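Local coordinates for metallo-beta-lactamase domain-containing protein (Enterococcus faecalis, PDB 2AZ4), which is of unknown function but binds two zinc ions in a metallo-beta-lactamase fold and may act as an RNA-binding exonuclease, at residues R254-R267 with L339-Q351. Sequence-based numbering, arbitrary orientation.
Sequences RQITFNGYPANVER and LQEGSLYIHSDAQ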
loop_
_atom_site.group_PDB
_atom_site.type_symbol
_atom_site.label_atom_id
_atom_site.label_comp_id
_atom_site.label_asym_id
_atom_site.label_seq_id
_atom_site.Cartn_x
_atom_site.Cartn_y
_atom_site.Cartn_z
ATOM N N ARG A 254 21.687 -2.983 26.136
ATOM C CA ARG A 254 21.738 -3.728 24.907
ATOM C C ARG A 254 21.409 -2.779 23.739
ATOM O O ARG A 254 20.494 -1.947 23.816
ATOM C CB ARG A 254 20.723 -4.879 24.952
ATOM C CG ARG A 254 20.846 -5.905 23.809
ATOM C CD ARG A 254 19.867 -7.046 23.989
ATOM N NE ARG A 254 20.212 -8.176 23.129
ATOM C CZ ARG A 254 19.486 -9.279 22.966
ATOM N NH1 ARG A 254 18.338 -9.455 23.606
ATOM N NH2 ARG A 254 19.929 -10.219 22.157
ATOM N N GLN A 255 22.158 -2.901 22.664
ATOM C CA GLN A 255 21.786 -2.203 21.451
ATOM C C GLN A 255 20.457 -2.760 20.966
ATOM O O GLN A 255 20.280 -3.979 20.889
ATOM C CB GLN A 255 22.858 -2.347 20.375
ATOM C CG GLN A 255 22.498 -1.647 19.072
ATOM C CD GLN A 255 23.686 -1.592 18.118
ATOM O OE1 GLN A 255 24.056 -2.592 17.548
ATOM N NE2 GLN A 255 24.264 -0.415 17.941
ATOM N N ILE A 256 19.511 -1.864 20.695
ATOM C CA ILE A 256 18.236 -2.267 20.069
ATOM C C ILE A 256 17.952 -1.409 18.842
ATOM O O ILE A 256 17.976 -0.186 18.923
ATOM C CB ILE A 256 17.034 -2.144 21.022
ATOM C CG1 ILE A 256 17.344 -2.819 22.374
ATOM C CG2 ILE A 256 15.774 -2.763 20.351
ATOM C CD1 ILE A 256 16.253 -2.618 23.420
ATOM N N THR A 257 17.652 -2.067 17.729
ATOM C CA THR A 257 17.368 -1.385 16.473
ATOM C C THR A 257 16.131 -2.005 15.849
ATOM O O THR A 257 15.700 -3.085 16.258
ATOM C CB THR A 257 18.569 -1.469 15.490
ATOM O OG1 THR A 257 18.867 -2.835 15.224
ATOM C CG2 THR A 257 19.806 -0.813 16.089
ATOM N N PHE A 258 15.562 -1.339 14.856
ATOM C CA PHE A 258 14.366 -1.849 14.226
ATOM C C PHE A 258 14.284 -1.310 12.813
ATOM O O PHE A 258 15.079 -0.455 12.421
ATOM C CB PHE A 258 13.124 -1.428 15.036
ATOM C CG PHE A 258 12.709 0.006 14.810
ATOM C CD1 PHE A 258 11.593 0.299 14.044
ATOM C CD2 PHE A 258 13.457 1.059 15.338
ATOM C CE1 PHE A 258 11.214 1.626 13.818
ATOM C CE2 PHE A 258 13.087 2.396 15.114
ATOM C CZ PHE A 258 11.967 2.671 14.365
ATOM N N ASN A 259 13.306 -1.792 12.060
ATOM C CA ASN A 259 12.935 -1.154 10.802
ATOM C C ASN A 259 11.486 -1.461 10.496
ATOM O O ASN A 259 10.932 -2.443 11.006
ATOM C CB ASN A 259 13.871 -1.557 9.665
ATOM C CG ASN A 259 13.778 -0.608 8.437
ATOM O OD1 ASN A 259 13.254 0.498 8.511
ATOM N ND2 ASN A 259 14.292 -1.061 7.322
ATOM N N GLY A 260 10.860 -0.604 9.692
ATOM C CA GLY A 260 9.481 -0.811 9.304
ATOM C C GLY A 260 9.356 -0.375 7.862
ATOM O O GLY A 260 10.345 -0.002 7.225
ATOM N N TYR A 261 8.148 -0.416 7.337
ATOM C CA TYR A 261 7.954 -0.035 5.948
ATOM C C TYR A 261 7.475 1.410 5.942
ATOM O O TYR A 261 6.577 1.724 6.678
ATOM C CB TYR A 261 6.973 -0.982 5.251
ATOM C CG TYR A 261 6.955 -0.721 3.775
ATOM C CD1 TYR A 261 8.017 -1.150 2.966
ATOM C CD2 TYR A 261 5.928 0.020 3.195
ATOM C CE1 TYR A 261 8.041 -0.864 1.590
ATOM C CE2 TYR A 261 5.931 0.308 1.833
ATOM C CZ TYR A 261 6.992 -0.144 1.038
ATOM O OH TYR A 261 7.012 0.127 -0.317
ATOM N N PRO A 262 8.082 2.301 5.131
ATOM C CA PRO A 262 7.828 3.751 5.300
ATOM C C PRO A 262 6.390 4.254 5.087
ATOM O O PRO A 262 6.007 5.288 5.647
ATOM C CB PRO A 262 8.771 4.408 4.266
ATOM C CG PRO A 262 9.756 3.367 3.905
ATOM C CD PRO A 262 9.016 2.054 4.013
ATOM N N ALA A 263 5.603 3.549 4.285
ATOM C CA ALA A 263 4.195 3.916 4.111
ATOM C C ALA A 263 3.369 3.778 5.404
ATOM O O ALA A 263 2.318 4.408 5.535
ATOM C CB ALA A 263 3.556 3.132 2.947
ATOM N N ASN A 264 3.844 2.972 6.356
ATOM C CA ASN A 264 3.165 2.860 7.665
ATOM C C ASN A 264 3.610 3.937 8.642
ATOM O O ASN A 264 4.208 3.657 9.694
ATOM C CB ASN A 264 3.340 1.463 8.288
ATOM C CG ASN A 264 2.242 1.136 9.265
ATOM O OD1 ASN A 264 1.572 2.032 9.795
ATOM N ND2 ASN A 264 2.037 -0.157 9.516
ATOM N N VAL A 265 3.287 5.183 8.308
ATOM C CA VAL A 265 3.811 6.333 9.039
ATOM C C VAL A 265 3.287 6.342 10.474
ATOM O O VAL A 265 4.000 6.715 11.396
ATOM C CB VAL A 265 3.467 7.656 8.348
ATOM C CG1 VAL A 265 4.360 8.752 8.882
ATOM C CG2 VAL A 265 3.719 7.562 6.839
ATOM N N GLU A 266 2.043 5.906 10.656
ATOM C CA GLU A 266 1.444 5.896 11.992
ATOM C C GLU A 266 2.083 4.908 12.943
ATOM O O GLU A 266 2.077 5.142 14.147
ATOM C CB GLU A 266 -0.055 5.628 11.919
ATOM C CG GLU A 266 -0.897 6.855 11.675
ATOM C CD GLU A 266 -2.358 6.602 12.034
ATOM O OE1 GLU A 266 -2.703 6.674 13.239
ATOM O OE2 GLU A 266 -3.137 6.291 11.117
ATOM N N ARG A 267 2.583 3.784 12.429
ATOM C CA ARG A 267 3.330 2.868 13.281
ATOM C C ARG A 267 4.596 3.566 13.793
ATOM O O ARG A 267 4.896 3.501 14.981
ATOM C CB ARG A 267 3.679 1.550 12.570
ATOM C CG ARG A 267 4.468 0.581 13.457
ATOM C CD ARG A 267 4.771 -0.782 12.800
ATOM N NE ARG A 267 3.554 -1.482 12.379
ATOM C CZ ARG A 267 3.551 -2.621 11.683
ATOM N NH1 ARG A 267 4.702 -3.205 11.365
ATOM N NH2 ARG A 267 2.399 -3.176 11.300
ATOM N N LEU A 339 26.394 -3.530 13.406
ATOM C CA LEU A 339 25.607 -3.668 14.630
ATOM C C LEU A 339 26.408 -4.496 15.594
ATOM O O LEU A 339 27.245 -5.294 15.187
ATOM C CB LEU A 339 24.263 -4.359 14.340
ATOM C CG LEU A 339 23.207 -3.631 13.493
ATOM C CD1 LEU A 339 21.992 -4.513 13.280
ATOM C CD2 LEU A 339 22.798 -2.303 14.127
ATOM N N GLN A 340 26.136 -4.326 16.875
ATOM C CA GLN A 340 26.889 -5.032 17.876
ATOM C C GLN A 340 26.483 -6.496 17.973
ATOM O O GLN A 340 25.304 -6.844 17.841
ATOM C CB GLN A 340 26.708 -4.362 19.226
ATOM C CG GLN A 340 27.069 -2.903 19.223
ATOM C CD GLN A 340 26.604 -2.213 20.476
ATOM O OE1 GLN A 340 26.338 -2.853 21.498
ATOM N NE2 GLN A 340 26.506 -0.900 20.412
ATOM N N GLU A 341 27.488 -7.342 18.200
ATOM C CA GLU A 341 27.281 -8.729 18.571
ATOM C C GLU A 341 26.444 -8.806 19.846
ATOM O O GLU A 341 26.711 -8.099 20.842
ATOM C CB GLU A 341 28.644 -9.424 18.749
ATOM C CG GLU A 341 28.585 -10.902 19.036
ATOM C CD GLU A 341 29.840 -11.646 18.566
ATOM O OE1 GLU A 341 30.566 -11.124 17.665
ATOM O OE2 GLU A 341 30.090 -12.767 19.091
ATOM N N GLY A 342 25.421 -9.656 19.805
ATOM C CA GLY A 342 24.523 -9.838 20.936
ATOM C C GLY A 342 23.381 -8.831 21.002
ATOM O O GLY A 342 22.589 -8.835 21.960
ATOM N N SER A 343 23.294 -7.950 20.011
ATOM C CA SER A 343 22.242 -6.929 20.035
ATOM C C SER A 343 20.875 -7.491 19.565
ATOM O O SER A 343 20.758 -8.665 19.172
ATOM C CB SER A 343 22.673 -5.702 19.228
ATOM O OG SER A 343 22.706 -6.001 17.848
ATOM N N LEU A 344 19.845 -6.644 19.624
ATOM C CA LEU A 344 18.483 -7.038 19.285
ATOM C C LEU A 344 18.027 -6.230 18.085
ATOM O O LEU A 344 18.187 -5.025 18.063
ATOM C CB LEU A 344 17.554 -6.785 20.474
ATOM C CG LEU A 344 16.051 -7.113 20.349
ATOM C CD1 LEU A 344 15.818 -8.592 20.016
ATOM C CD2 LEU A 344 15.308 -6.677 21.650
ATOM N N TYR A 345 17.493 -6.907 17.080
ATOM C CA TYR A 345 16.920 -6.233 15.915
ATOM C C TYR A 345 15.459 -6.654 15.753
ATOM O O TYR A 345 15.140 -7.832 15.710
ATOM C CB TYR A 345 17.726 -6.534 14.643
ATOM C CG TYR A 345 17.002 -6.117 13.372
ATOM C CD1 TYR A 345 16.834 -4.763 13.054
ATOM C CD2 TYR A 345 16.457 -7.066 12.511
ATOM C CE1 TYR A 345 16.152 -4.376 11.891
ATOM C CE2 TYR A 345 15.776 -6.677 11.347
ATOM C CZ TYR A 345 15.628 -5.338 11.059
ATOM O OH TYR A 345 14.949 -4.949 9.926
ATOM N N ILE A 346 14.582 -5.667 15.648
ATOM C CA ILE A 346 13.152 -5.906 15.557
ATOM C C ILE A 346 12.710 -5.603 14.140
ATOM O O ILE A 346 12.787 -4.468 13.681
ATOM C CB ILE A 346 12.374 -5.060 16.575
ATOM C CG1 ILE A 346 12.814 -5.432 18.000
ATOM C CG2 ILE A 346 10.866 -5.254 16.384
ATOM C CD1 ILE A 346 12.629 -4.273 18.994
ATOM N N HIS A 347 12.291 -6.656 13.448
ATOM C CA HIS A 347 11.895 -6.573 12.056
ATOM C C HIS A 347 10.379 -6.413 11.993
ATOM O O HIS A 347 9.642 -7.363 12.243
ATOM C CB HIS A 347 12.337 -7.849 11.337
ATOM C CG HIS A 347 12.451 -7.692 9.857
ATOM N ND1 HIS A 347 11.736 -8.462 8.968
ATOM C CD2 HIS A 347 13.169 -6.823 9.111
ATOM C CE1 HIS A 347 12.040 -8.103 7.733
ATOM N NE2 HIS A 347 12.900 -7.103 7.794
ATOM N N SER A 348 9.914 -5.210 11.673
ATOM C CA SER A 348 8.487 -4.898 11.778
ATOM C C SER A 348 7.906 -4.528 10.422
ATOM O O SER A 348 7.712 -3.339 10.092
ATOM C CB SER A 348 8.257 -3.776 12.788
ATOM O OG SER A 348 6.878 -3.639 13.057
ATOM N N ASP A 349 7.632 -5.568 9.636
ATOM C CA ASP A 349 7.117 -5.432 8.275
ATOM C C ASP A 349 8.007 -4.666 7.306
ATOM O O ASP A 349 7.544 -4.163 6.275
ATOM C CB ASP A 349 5.689 -4.886 8.296
ATOM C CG ASP A 349 4.723 -5.858 8.961
ATOM O OD1 ASP A 349 4.586 -6.983 8.451
ATOM O OD2 ASP A 349 4.146 -5.513 9.999
ATOM N N ALA A 350 9.296 -4.570 7.638
ATOM C CA ALA A 350 10.268 -4.036 6.682
ATOM C C ALA A 350 10.663 -5.146 5.699
ATOM O O ALA A 350 10.434 -6.334 5.961
ATOM C CB ALA A 350 11.492 -3.496 7.400
ATOM N N GLN A 351 11.266 -4.746 4.579
ATOM C CA GLN A 351 11.898 -5.683 3.634
ATOM C C GLN A 351 13.258 -6.188 4.141
ATOM O O GLN A 351 13.914 -5.481 4.876
ATOM C CB GLN A 351 12.042 -5.020 2.263
ATOM C CG GLN A 351 10.711 -4.528 1.728
ATOM C CD GLN A 351 10.781 -4.130 0.279
ATOM O OE1 GLN A 351 11.209 -3.023 -0.047
ATOM N NE2 GLN A 351 10.366 -5.039 -0.611
HETATM O O HOH W 1 24.397 -4.708 22.433
HETATM O O HOH W 2 20.640 -4.164 16.912
HETATM O O HOH W 3 15.907 -3.458 7.989
HETATM O O HOH W 4 6.134 -1.122 9.097
HETATM O O HOH W 5 9.323 -1.024 -1.670
#
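Q255 pushes its extended side chain into the hollow of the type II turn Q340-S343. CG lies anti to the backbone N (chi1 179°), which carries OE1 out to Q340 N for an almost straight bond of 2.8 Å. The Q340 chain, its NE2 bonded to L322 O, crosses that of Q255 at a slant, the amide planes 37° apart, and S343 CB fills the notch beside Q255 CB at 3.6 Å. R254 takes G342 O side-on, NE at 2.7 Å and NH2 at 3.0 Å; L344 CB lies over one guanidinium face, toward the rim. Strands 256-260 and 344-348 run parallel as neighbours in a six-stranded sheet inserted between strands 212-216 and 399-403, consistent with the beta-CASP domain of metallo-beta-lactamase nucleases. T257 bonds through both N and O to strand 344-348, at L344 O and I346 N. On one face, I256 CG2 nests against I346 CD1 at 3.7 Å, and F258 CB rests on I346 CB while its ring leads away. On the other, the edge of the Y345 ring meets T257 OG1 at 3.5 Å, and the A350 methyl is a small bump against the N259 amide, whose OD1 is held by Q331. Past the strands, R267, bent at chi3 (-58°), puts NH1 on D349 OD2 at 2.7 Å in a salt bridge. Y261 sets CB over D349 O, and its side chain comes within about 4 Å of that of zinc ligand H94.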